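Local coordinates for uncharacterized protein (Bombyx mori, PDB 5AZ0) that probably reduces carbonyl groups of aldehydes and ketones with a nicotinamide cofactor, as an aldo-keto reductase (AKR2E5) of the TIM-barrel class, at residues F9-N12 against E16-A19; R158-V163 against K170-S175; F177-M182 against V210-A215; A121-H124 against H130-L133. One frame throughout, in Å; residues are numbered along the deposited sequence.

Contact 1: F9-N12 against E16-A19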
loop_
_atom_site.group_PDB
_atom_site.type_symbol
_atom_site.label_atom_id
_atom_site.label_comp_id
_atom_site.label_asym_id
_atom_site.label_seq_id
_atom_site.Cartn_x
_atom_site.Cartn_y
_atom_site.Cartn_z
ATOM N N PHE A 9 2.580 -3.370 14.084
ATOM C CA PHE A 9 1.928 -4.710 14.058
ATOM C C PHE A 9 2.954 -5.777 13.807
ATOM O O PHE A 9 4.044 -5.482 13.340
ATOM C CB PHE A 9 0.833 -4.737 13.023
ATOM C CG PHE A 9 -0.281 -3.694 13.248
ATOM C CD1 PHE A 9 -0.746 -3.382 14.506
ATOM C CD2 PHE A 9 -0.939 -3.146 12.191
ATOM C CE1 PHE A 9 -1.791 -2.481 14.676
ATOM C CE2 PHE A 9 -1.956 -2.241 12.337
ATOM C CZ PHE A 9 -2.406 -1.929 13.576
ATOM N N LYS A 10 2.660 -6.996 14.222
ATOM C CA LYS A 10 3.550 -8.116 14.077
ATOM C C LYS A 10 3.145 -8.903 12.819
ATOM O O LYS A 10 1.994 -9.235 12.622
ATOM C CB LYS A 10 3.455 -9.009 15.311
ATOM C CG LYS A 10 3.525 -8.327 16.702
ATOM C CD LYS A 10 4.759 -7.484 16.805
ATOM C CE LYS A 10 5.287 -7.311 18.256
ATOM N NZ LYS A 10 6.814 -7.316 18.170
ATOM N N LEU A 11 4.092 -9.248 11.997
ATOM C CA LEU A 11 3.841 -10.091 10.822
ATOM C C LEU A 11 3.996 -11.560 11.149
ATOM O O LEU A 11 4.611 -11.935 12.136
ATOM C CB LEU A 11 4.836 -9.742 9.710
ATOM C CG LEU A 11 4.756 -8.309 9.171
ATOM C CD1 LEU A 11 5.961 -8.116 8.249
ATOM C CD2 LEU A 11 3.422 -8.043 8.518
ATOM N N ASN A 12 3.464 -12.394 10.270
ATOM C CA ASN A 12 3.525 -13.869 10.438
ATOM C C ASN A 12 4.841 -14.492 10.171
ATOM O O ASN A 12 4.996 -15.730 10.223
ATOM C CB ASN A 12 2.447 -14.526 9.570
ATOM C CG ASN A 12 2.652 -14.299 8.078
ATOM O OD1 ASN A 12 3.641 -13.652 7.642
ATOM N ND2 ASN A 12 1.671 -14.728 7.297
ATOM N N GLU A 16 8.216 -6.903 12.600
ATOM C CA GLU A 16 7.253 -5.800 12.811
ATOM C C GLU A 16 7.063 -4.948 11.610
ATOM O O GLU A 16 8.018 -4.704 10.890
ATOM C CB GLU A 16 7.874 -4.816 13.865
ATOM C CG GLU A 16 7.935 -5.486 15.187
ATOM C CD GLU A 16 8.211 -4.542 16.336
ATOM O OE1 GLU A 16 9.092 -3.667 16.230
ATOM O OE2 GLU A 16 7.547 -4.764 17.311
ATOM N N ILE A 17 5.873 -4.408 11.464
ATOM C CA ILE A 17 5.586 -3.458 10.465
ATOM C C ILE A 17 4.900 -2.237 11.104
ATOM O O ILE A 17 3.926 -2.405 11.787
ATOM C CB ILE A 17 4.731 -4.045 9.363
ATOM C CG1 ILE A 17 4.629 -3.020 8.205
ATOM C CG2 ILE A 17 3.342 -4.479 9.824
ATOM C CD1 ILE A 17 4.084 -3.642 6.915
ATOM N N PRO A 18 5.423 -1.026 10.881
ATOM C CA PRO A 18 4.775 0.160 11.478
ATOM C C PRO A 18 3.406 0.370 10.884
ATOM O O PRO A 18 3.226 0.266 9.628
ATOM C CB PRO A 18 5.728 1.328 11.092
ATOM C CG PRO A 18 7.083 0.676 10.927
ATOM C CD PRO A 18 6.759 -0.691 10.312
ATOM N N ALA A 19 2.471 0.724 11.763
ATOM C CA ALA A 19 1.031 0.817 11.431
ATOM C C ALA A 19 0.653 1.912 10.496
ATOM O O ALA A 19 -0.476 1.948 9.971
ATOM C CB ALA A 19 0.257 0.977 12.664
#
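Phe9 and Ile17 form the hydrogen-bonded pair of a short antiparallel hairpin, strand 8-10 against strand 16-18, and the packed side of the contact is built on them. Their backbones exchange two bonds: Phe9 N to Ile17 O, 2.8 Å, and the straighter Ile17 N to Phe9 O, also 2.8 Å and 168° at the hydrogen. On the face that carries both side chains, Ile17 turns its CG2 methyl between its neighbours, reaching Leu11 CD2 at 3.8 Å and Phe9 CB at 4.1 Å. The Phe9 ring extends along the hairpin to Ala19, whose CB sits over one ring face, displaced toward the rim, in a CH-pi contact 4.2 Å from the centroid. Beyond these segments Ile17 and Pro18 rest on Phe100 of strand 100-105, in keeping with the N-terminal hairpin that closes the bottom of the barrel in aldo-keto reductases.

The opposite face is exposed and held differently. Lys10 and Glu16, the non-hydrogen-bonded pair, leave the sheet together, lysine alongside glutamate. The lysine chain bends at chi2 (-54°) and again at chi4, and the two bends bring NZ within 2.8 Å of Glu16 OE2 in a salt bridge. The ammonium approaches that oxygen from its anti side, 31° out of the carboxylate plane, so the geometry is less than ideal.

The chemistry is thus divided: backbone bonds join the strands, apolar contacts pack the Phe9 and Ile17 face, and the ion pair bridging the other face, on exposed side chains, is probably weakened by solvent screening.

Contact 2: R158-V163 against K170-S175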
loop_
_atom_site.group_PDB
_atom_site.type_symbol
_atom_site.label_atom_id
_atom_site.label_comp_id
_atom_site.label_asym_id
_atom_site.label_seq_id
_atom_site.Cartn_x
_atom_site.Cartn_y
_atom_site.Cartn_z
ATOM N N ARG A 158 6.457 -18.719 -6.361
ATOM C CA ARG A 158 7.706 -19.462 -6.193
ATOM C C ARG A 158 8.945 -18.549 -6.312
ATOM O O ARG A 158 9.919 -18.748 -5.633
ATOM C CB ARG A 158 7.903 -20.626 -7.195
ATOM C CG ARG A 158 6.906 -21.792 -7.061
ATOM C CD ARG A 158 7.161 -23.066 -7.966
ATOM N NE ARG A 158 6.187 -23.210 -9.081
ATOM C CZ ARG A 158 4.851 -23.472 -8.961
ATOM N NH1 ARG A 158 4.243 -23.658 -7.781
ATOM N NH2 ARG A 158 4.083 -23.538 -10.062
ATOM N N GLY A 159 8.905 -17.610 -7.228
ATOM C CA GLY A 159 9.959 -16.621 -7.378
ATOM C C GLY A 159 10.020 -15.743 -6.137
ATOM O O GLY A 159 11.117 -15.414 -5.712
ATOM N N PHE A 160 8.876 -15.352 -5.552
ATOM C CA PHE A 160 8.924 -14.555 -4.267
ATOM C C PHE A 160 9.579 -15.394 -3.171
ATOM O O PHE A 160 10.445 -14.908 -2.465
ATOM C CB PHE A 160 7.538 -14.066 -3.826
ATOM C CG PHE A 160 7.112 -12.825 -4.512
ATOM C CD1 PHE A 160 6.788 -12.832 -5.846
ATOM C CD2 PHE A 160 7.099 -11.637 -3.838
ATOM C CE1 PHE A 160 6.447 -11.673 -6.505
ATOM C CE2 PHE A 160 6.756 -10.492 -4.467
ATOM C CZ PHE A 160 6.475 -10.500 -5.816
ATOM N N GLU A 161 9.262 -16.690 -3.099
ATOM C CA GLU A 161 9.900 -17.570 -2.119
ATOM C C GLU A 161 11.396 -17.710 -2.360
ATOM O O GLU A 161 12.171 -17.804 -1.380
ATOM C CB GLU A 161 9.202 -18.983 -2.058
ATOM C CG GLU A 161 7.745 -18.849 -1.585
ATOM C CD GLU A 161 6.897 -20.142 -1.688
ATOM O OE1 GLU A 161 7.269 -20.975 -2.498
ATOM O OE2 GLU A 161 5.839 -20.276 -1.041
ATOM N N GLU A 162 11.809 -17.738 -3.649
ATOM C CA GLU A 162 13.223 -17.814 -3.973
ATOM C C GLU A 162 13.985 -16.511 -3.523
ATOM O O GLU A 162 15.099 -16.594 -2.960
ATOM C CB GLU A 162 13.423 -18.207 -5.489
ATOM C CG GLU A 162 13.026 -19.679 -5.829
ATOM C CD GLU A 162 12.766 -20.031 -7.353
ATOM O OE1 GLU A 162 12.704 -19.160 -8.252
ATOM O OE2 GLU A 162 12.628 -21.245 -7.650
ATOM N N VAL A 163 13.427 -15.344 -3.759
ATOM C CA VAL A 163 14.175 -14.098 -3.427
ATOM C C VAL A 163 14.250 -13.918 -1.902
ATOM O O VAL A 163 15.235 -13.368 -1.407
ATOM C CB VAL A 163 13.612 -12.848 -4.068
ATOM C CG1 VAL A 163 13.765 -12.944 -5.603
ATOM C CG2 VAL A 163 12.145 -12.555 -3.685
ATOM N N LYS A 170 13.255 -9.304 3.461
ATOM C CA LYS A 170 12.988 -9.961 4.780
ATOM C C LYS A 170 11.533 -10.473 4.834
ATOM O O LYS A 170 11.189 -11.158 5.737
ATOM C CB LYS A 170 13.149 -8.999 5.925
ATOM C CG LYS A 170 14.527 -8.385 6.083
ATOM C CD LYS A 170 15.537 -9.444 6.499
ATOM C CE LYS A 170 16.515 -8.918 7.589
ATOM N NZ LYS A 170 17.194 -10.018 8.355
ATOM N N ALA A 171 10.705 -10.130 3.852
ATOM C CA ALA A 171 9.328 -10.596 3.838
ATOM C C ALA A 171 8.728 -10.531 2.446
ATOM O O ALA A 171 9.095 -9.638 1.646
ATOM C CB ALA A 171 8.441 -9.807 4.830
ATOM N N ILE A 172 7.766 -11.438 2.198
ATOM C CA ILE A 172 7.023 -11.462 0.932
ATOM C C ILE A 172 5.543 -11.333 1.206
ATOM O O ILE A 172 5.029 -11.876 2.221
ATOM C CB ILE A 172 7.391 -12.717 0.079
ATOM C CG1 ILE A 172 7.134 -14.028 0.871
ATOM C CG2 ILE A 172 8.847 -12.682 -0.347
ATOM C CD1 ILE A 172 7.403 -15.278 0.131
ATOM N N GLY A 173 4.853 -10.649 0.296
ATOM C CA GLY A 173 3.446 -10.395 0.398
ATOM C C GLY A 173 2.839 -10.167 -0.974
ATOM O O GLY A 173 3.550 -10.219 -2.012
ATOM N N VAL A 174 1.539 -9.831 -0.971
ATOM C CA VAL A 174 0.774 -9.592 -2.179
ATOM C C VAL A 174 0.017 -8.323 -2.081
ATOM O O VAL A 174 -0.111 -7.696 -1.029
ATOM C CB VAL A 174 -0.185 -10.804 -2.521
ATOM C CG1 VAL A 174 0.595 -12.095 -2.744
ATOM C CG2 VAL A 174 -1.257 -11.035 -1.418
ATOM N N SER A 175 -0.524 -7.929 -3.201
ATOM C CA SER A 175 -1.337 -6.773 -3.255
ATOM C C SER A 175 -2.505 -7.022 -4.240
ATOM O O SER A 175 -2.358 -7.642 -5.255
ATOM C CB SER A 175 -0.498 -5.599 -3.708
ATOM O OG SER A 175 -1.225 -4.391 -3.666
#
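Apolar packing between Phe160 and Ile172 carries most of the contact between helix 153-165 and strand 172-175. The side chains overlap flank to flank, each heading toward the other's backbone. Ile172 places CG2 4.0 Å from Phe160 CB, at the edge of the phenyl ring and near its plane. The branch lands there because CG2 is anti to its own carbonyl carbon, while CG1, with chi1 at 57°, points on toward the helix. From CG1 the chain continues straight, and its CD1 terminus lies 4.0 Å from the CG methylene of Glu161.

This is the return leg of a beta-alpha-beta unit of the barrel: strand 133-136 leads to the helix, which comes back to strand 172-175. The short segment axes are 9.0 Å apart, with 146° between their N-to-C directions, so roughly antiparallel. Phe160 also packs on Val134 and Met136 of the preceding strand, and its ring meets that of Trp157.

Two backbone oxygens are also met by carbon: Ile172 CG2 lies 3.5 Å from Phe160 O, a carbonyl of the helix, and Phe160 CE2 approaches Gly173 O obliquely at 4.0 Å.

Polar bonding is directed elsewhere. Glu161 contributes its aliphatic part here, while its OE2 accepts from the backbone N of both Asn190 and Val191.

Contact 3: F177-M182 against V210-A215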
loop_
_atom_site.group_PDB
_atom_site.type_symbol
_atom_site.label_atom_id
_atom_site.label_comp_id
_atom_site.label_asym_id
_atom_site.label_seq_id
_atom_site.Cartn_x
_atom_site.Cartn_y
_atom_site.Cartn_z
ATOM N N PHE A 177 -5.112 -8.969 -3.924
ATOM C CA PHE A 177 -5.566 -10.327 -4.046
ATOM C C PHE A 177 -6.981 -10.322 -3.433
ATOM O O PHE A 177 -7.186 -9.733 -2.349
ATOM C CB PHE A 177 -4.646 -11.305 -3.287
ATOM C CG PHE A 177 -3.504 -11.866 -4.117
ATOM C CD1 PHE A 177 -2.748 -11.053 -4.909
ATOM C CD2 PHE A 177 -3.234 -13.206 -4.105
ATOM C CE1 PHE A 177 -1.774 -11.604 -5.723
ATOM C CE2 PHE A 177 -2.251 -13.763 -4.855
ATOM C CZ PHE A 177 -1.527 -12.941 -5.700
ATOM N N ASN A 178 -7.942 -10.987 -4.079
ATOM C CA ASN A 178 -9.276 -11.091 -3.493
ATOM C C ASN A 178 -9.297 -12.335 -2.582
ATOM O O ASN A 178 -8.324 -13.044 -2.467
ATOM C CB ASN A 178 -10.378 -11.130 -4.587
ATOM C CG ASN A 178 -10.286 -12.354 -5.477
ATOM O OD1 ASN A 178 -9.839 -13.435 -5.075
ATOM N ND2 ASN A 178 -10.631 -12.168 -6.728
ATOM N N ILE A 179 -10.455 -12.648 -1.981
ATOM C CA ILE A 179 -10.495 -13.653 -0.934
ATOM C C ILE A 179 -10.254 -15.007 -1.505
ATOM O O ILE A 179 -9.554 -15.849 -0.890
ATOM C CB ILE A 179 -11.832 -13.550 -0.124
ATOM C CG1 ILE A 179 -11.803 -14.465 1.091
ATOM C CG2 ILE A 179 -13.103 -13.814 -1.027
ATOM C CD1 ILE A 179 -12.984 -14.201 2.043
ATOM N N GLU A 180 -10.718 -15.234 -2.748
ATOM C CA GLU A 180 -10.504 -16.483 -3.468
ATOM C C GLU A 180 -9.021 -16.688 -3.777
ATOM O O GLU A 180 -8.431 -17.765 -3.624
ATOM C CB GLU A 180 -11.339 -16.455 -4.803
ATOM C CG GLU A 180 -12.882 -16.479 -4.666
ATOM C CD GLU A 180 -13.590 -15.124 -4.497
ATOM O OE1 GLU A 180 -12.948 -14.059 -4.528
ATOM O OE2 GLU A 180 -14.832 -15.125 -4.290
ATOM N N GLN A 181 -8.406 -15.629 -4.293
ATOM C CA GLN A 181 -6.909 -15.683 -4.571
ATOM C C GLN A 181 -6.085 -15.895 -3.270
ATOM O O GLN A 181 -5.172 -16.731 -3.207
ATOM C CB GLN A 181 -6.506 -14.407 -5.280
ATOM C CG GLN A 181 -7.107 -14.350 -6.698
ATOM C CD GLN A 181 -7.020 -12.997 -7.317
ATOM O OE1 GLN A 181 -7.065 -11.988 -6.620
ATOM N NE2 GLN A 181 -6.870 -12.956 -8.646
ATOM N N MET A 182 -6.517 -15.249 -2.194
ATOM C CA MET A 182 -5.822 -15.442 -0.894
ATOM C C MET A 182 -5.920 -16.836 -0.406
ATOM O O MET A 182 -4.908 -17.481 0.036
ATOM C CB MET A 182 -6.371 -14.465 0.139
ATOM C CG MET A 182 -5.975 -12.996 -0.125
ATOM S SD MET A 182 -4.146 -12.755 -0.009
ATOM C CE MET A 182 -3.719 -13.610 1.486
ATOM N N VAL A 210 -10.830 -8.627 4.820
ATOM C CA VAL A 210 -10.010 -8.282 5.989
ATOM C C VAL A 210 -10.086 -9.370 7.045
ATOM O O VAL A 210 -9.075 -9.795 7.575
ATOM C CB VAL A 210 -10.424 -6.911 6.541
ATOM C CG1 VAL A 210 -9.799 -6.607 7.910
ATOM C CG2 VAL A 210 -10.063 -5.825 5.546
ATOM N N ASP A 211 -11.296 -9.847 7.334
ATOM C CA ASP A 211 -11.490 -10.864 8.340
ATOM C C ASP A 211 -10.794 -12.127 7.936
ATOM O O ASP A 211 -10.169 -12.767 8.742
ATOM C CB ASP A 211 -13.020 -11.152 8.565
ATOM C CG ASP A 211 -13.753 -10.011 9.285
ATOM O OD1 ASP A 211 -13.126 -9.078 9.859
ATOM O OD2 ASP A 211 -14.983 -10.010 9.234
ATOM N N TYR A 212 -10.927 -12.493 6.678
ATOM C CA TYR A 212 -10.244 -13.706 6.204
ATOM C C TYR A 212 -8.702 -13.586 6.374
ATOM O O TYR A 212 -7.994 -14.522 6.849
ATOM C CB TYR A 212 -10.591 -13.990 4.716
ATOM C CG TYR A 212 -9.936 -15.273 4.246
ATOM C CD1 TYR A 212 -10.442 -16.532 4.640
ATOM C CD2 TYR A 212 -8.800 -15.259 3.499
ATOM C CE1 TYR A 212 -9.821 -17.708 4.240
ATOM C CE2 TYR A 212 -8.145 -16.423 3.131
ATOM C CZ TYR A 212 -8.650 -17.634 3.496
ATOM O OH TYR A 212 -7.966 -18.762 3.094
ATOM N N CYS A 213 -8.171 -12.452 5.965
ATOM C CA CYS A 213 -6.674 -12.223 6.120
ATOM C C CYS A 213 -6.235 -12.310 7.561
ATOM O O CYS A 213 -5.306 -13.055 7.896
ATOM C CB CYS A 213 -6.252 -10.891 5.452
ATOM S SG CYS A 213 -6.335 -10.942 3.588
ATOM N N GLN A 214 -6.923 -11.564 8.415
ATOM C CA GLN A 214 -6.601 -11.517 9.837
ATOM C C GLN A 214 -6.799 -12.864 10.475
ATOM O O GLN A 214 -5.934 -13.239 11.300
ATOM C CB GLN A 214 -7.396 -10.434 10.552
ATOM C CG GLN A 214 -6.982 -9.046 10.012
ATOM C CD GLN A 214 -7.704 -7.916 10.701
ATOM O OE1 GLN A 214 -8.757 -8.142 11.237
ATOM N NE2 GLN A 214 -7.133 -6.709 10.705
ATOM N N ALA A 215 -7.841 -13.644 10.059
ATOM C CA ALA A 215 -7.956 -15.024 10.636
ATOM C C ALA A 215 -6.807 -15.896 10.236
ATOM O O ALA A 215 -6.556 -16.868 10.914
ATOM C CB ALA A 215 -9.266 -15.739 10.227
#
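The Tyr212 ring is approached obliquely by two side chains of helix 179-188: Ile179 CG1 comes 3.8 Å from Tyr212 CG, near the root of the ring, and Met182 CB lies 4.0 Å from Tyr212 CE2, farther out. Lys183 and Leu186 of the same helix also touch this tyrosine. The ring reaches across from helix 207-215 because its CG is anti to the backbone N (chi1 -178°).

Ile179 crosses the tyrosine at a slant, and its extended chain brings CD1 to within 3.6 Å of Tyr212 CB. One turn along, Met182 holds CG anti to its carbonyl carbon (chi1 -70°), which sets CG 4.3 Å from Cys213 SG. Asn196 of strand 195-199 touches both Met182 and Cys213, so this part of the interface sits on the barrel wall.

The start of helix 179-188 is fixed by a capping box. Gln181 N donates to Asn178 OD1 at 2.7 Å, meeting the oxygen almost head-on (170°), and Asn178 N returns a bond to Gln181 OE1 at 2.9 Å, in the carbonyl plane and on a lone pair. The side-chain nitrogens each donate one bond, Asn178 ND2 to Pro325 O and Gln181 NE2 to Asn323 O.

Between the two helices the pairing therefore relies on apolar contacts of Tyr212 with Ile179 and Met182, and of Met182 with Cys213, while directional bonding is concentrated at the helix N terminus, tying it to Asn323 and Pro325.

Contact 4: A121-H124 against H130-L133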
loop_
_atom_site.group_PDB
_atom_site.type_symbol
_atom_site.label_atom_id
_atom_site.label_comp_id
_atom_site.label_asym_id
_atom_site.label_seq_id
_atom_site.Cartn_x
_atom_site.Cartn_y
_atom_site.Cartn_z
ATOM N N ALA A 121 16.924 -5.159 -9.459
ATOM C CA ALA A 121 16.906 -3.840 -10.054
ATOM C C ALA A 121 16.317 -2.809 -9.129
ATOM O O ALA A 121 16.877 -1.694 -8.963
ATOM C CB ALA A 121 16.186 -3.886 -11.432
ATOM N N SER A 122 15.193 -3.147 -8.478
ATOM C CA SER A 122 14.591 -2.181 -7.563
ATOM C C SER A 122 15.600 -1.908 -6.406
ATOM O O SER A 122 15.699 -0.767 -5.923
ATOM C CB SER A 122 13.267 -2.700 -6.967
ATOM O OG SER A 122 12.148 -2.473 -7.775
ATOM N N LEU A 123 16.256 -2.959 -5.931
ATOM C CA LEU A 123 17.177 -2.808 -4.838
ATOM C C LEU A 123 18.389 -1.922 -5.251
ATOM O O LEU A 123 18.859 -1.087 -4.449
ATOM C CB LEU A 123 17.696 -4.154 -4.345
ATOM C CG LEU A 123 16.676 -5.037 -3.611
ATOM C CD1 LEU A 123 17.263 -6.423 -3.474
ATOM C CD2 LEU A 123 16.417 -4.496 -2.223
ATOM N N HIS A 124 18.862 -2.099 -6.487
ATOM C CA HIS A 124 19.881 -1.175 -7.013
ATOM C C HIS A 124 19.373 0.280 -7.033
ATOM O O HIS A 124 20.039 1.152 -6.574
ATOM C CB HIS A 124 20.406 -1.609 -8.380
ATOM C CG HIS A 124 21.739 -1.037 -8.711
ATOM N ND1 HIS A 124 21.888 0.167 -9.377
ATOM C CD2 HIS A 124 22.991 -1.452 -8.384
ATOM C CE1 HIS A 124 23.174 0.440 -9.483
ATOM N NE2 HIS A 124 23.856 -0.546 -8.918
ATOM N N HIS A 130 18.765 -5.212 0.865
ATOM C CA HIS A 130 17.471 -5.868 0.964
ATOM C C HIS A 130 16.388 -4.890 1.259
ATOM O O HIS A 130 16.626 -3.786 1.749
ATOM C CB HIS A 130 17.467 -6.969 2.032
ATOM C CG HIS A 130 17.822 -6.457 3.388
ATOM N ND1 HIS A 130 19.125 -6.480 3.866
ATOM C CD2 HIS A 130 17.076 -5.856 4.344
ATOM C CE1 HIS A 130 19.146 -5.920 5.069
ATOM N NE2 HIS A 130 17.917 -5.566 5.395
ATOM N N VAL A 131 15.170 -5.265 0.883
ATOM C CA VAL A 131 13.988 -4.578 1.359
ATOM C C VAL A 131 13.447 -5.344 2.555
ATOM O O VAL A 131 13.806 -6.502 2.769
ATOM C CB VAL A 131 12.862 -4.423 0.300
ATOM C CG1 VAL A 131 13.178 -3.269 -0.698
ATOM C CG2 VAL A 131 12.549 -5.723 -0.440
ATOM N N ASN A 132 12.581 -4.681 3.304
ATOM C CA ASN A 132 11.861 -5.330 4.404
ATOM C C ASN A 132 10.666 -6.129 3.890
ATOM O O ASN A 132 10.299 -7.121 4.521
ATOM C CB ASN A 132 11.371 -4.343 5.429
ATOM C CG ASN A 132 12.542 -3.583 6.051
ATOM O OD1 ASN A 132 13.072 -2.637 5.420
ATOM N ND2 ASN A 132 12.982 -4.030 7.252
ATOM N N LEU A 133 10.086 -5.684 2.777
ATOM C CA LEU A 133 8.930 -6.358 2.240
ATOM C C LEU A 133 8.906 -6.188 0.706
ATOM O O LEU A 133 9.132 -5.086 0.213
ATOM C CB LEU A 133 7.660 -5.785 2.905
ATOM C CG LEU A 133 6.331 -6.288 2.324
ATOM C CD1 LEU A 133 6.154 -7.796 2.596
ATOM C CD2 LEU A 133 5.216 -5.497 3.008
#
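Leu123 points from helix 112-126 toward the backbone of the segment 130-133 and touches it with a single branch. Its CD2 methyl lies against the peptide link between His130 and Val131, 3.5 Å from His130 C and 3.4 Å from Val131 N. The leucine takes CG anti to its carbonyl carbon (chi1 -70°); with CD1 anti to CA (chi2 168°), it is the other methyl, CD2, that turns onto the segment.

Val131 answers from the side. Its CG1 methyl approaches the same CD2 at 3.8 Å, so one methyl of Leu123 is met by both peptide and side chain. Val131 also packs on Leu119 and Leu126 of the helix, and Leu123 on Leu168.

His130 contributes its backbone, since its CB points away from the helix; its side chain lies about 4 Å from a bound calcium ion at the nearest atoms. The carbonyl oxygen of His130 accepts from Arg96 NH2.

Through Leu123, His130 and Val131 the last turns of a barrel helix are laid on the loop that leads into strand 133-136, an alpha-to-beta connection of the kind that recurs around the (beta/alpha)8 barrel.

From the N terminus, contact 1 closes first, as a tight hairpin ahead of the barrel strands. Contact 4 follows, closing the turn from helix 112-126 toward strand 133-136; contact 2 then closes the one from helix 153-165 to strand 172-175, and contact 3 closes a longer span that includes strand 195-199, bringing two successive outer helices together. All four are in series, with no nesting or crossing. Contacts 4 and 2 lie close, centres about 12 Å apart, and meet where Lys170 N is probably hydrogen-bonded to Val131 O. Contacts 2 and 3 touch through Val174 CG2 and Met182 SD, 3.6 Å apart. Contact 1 touches none of the others.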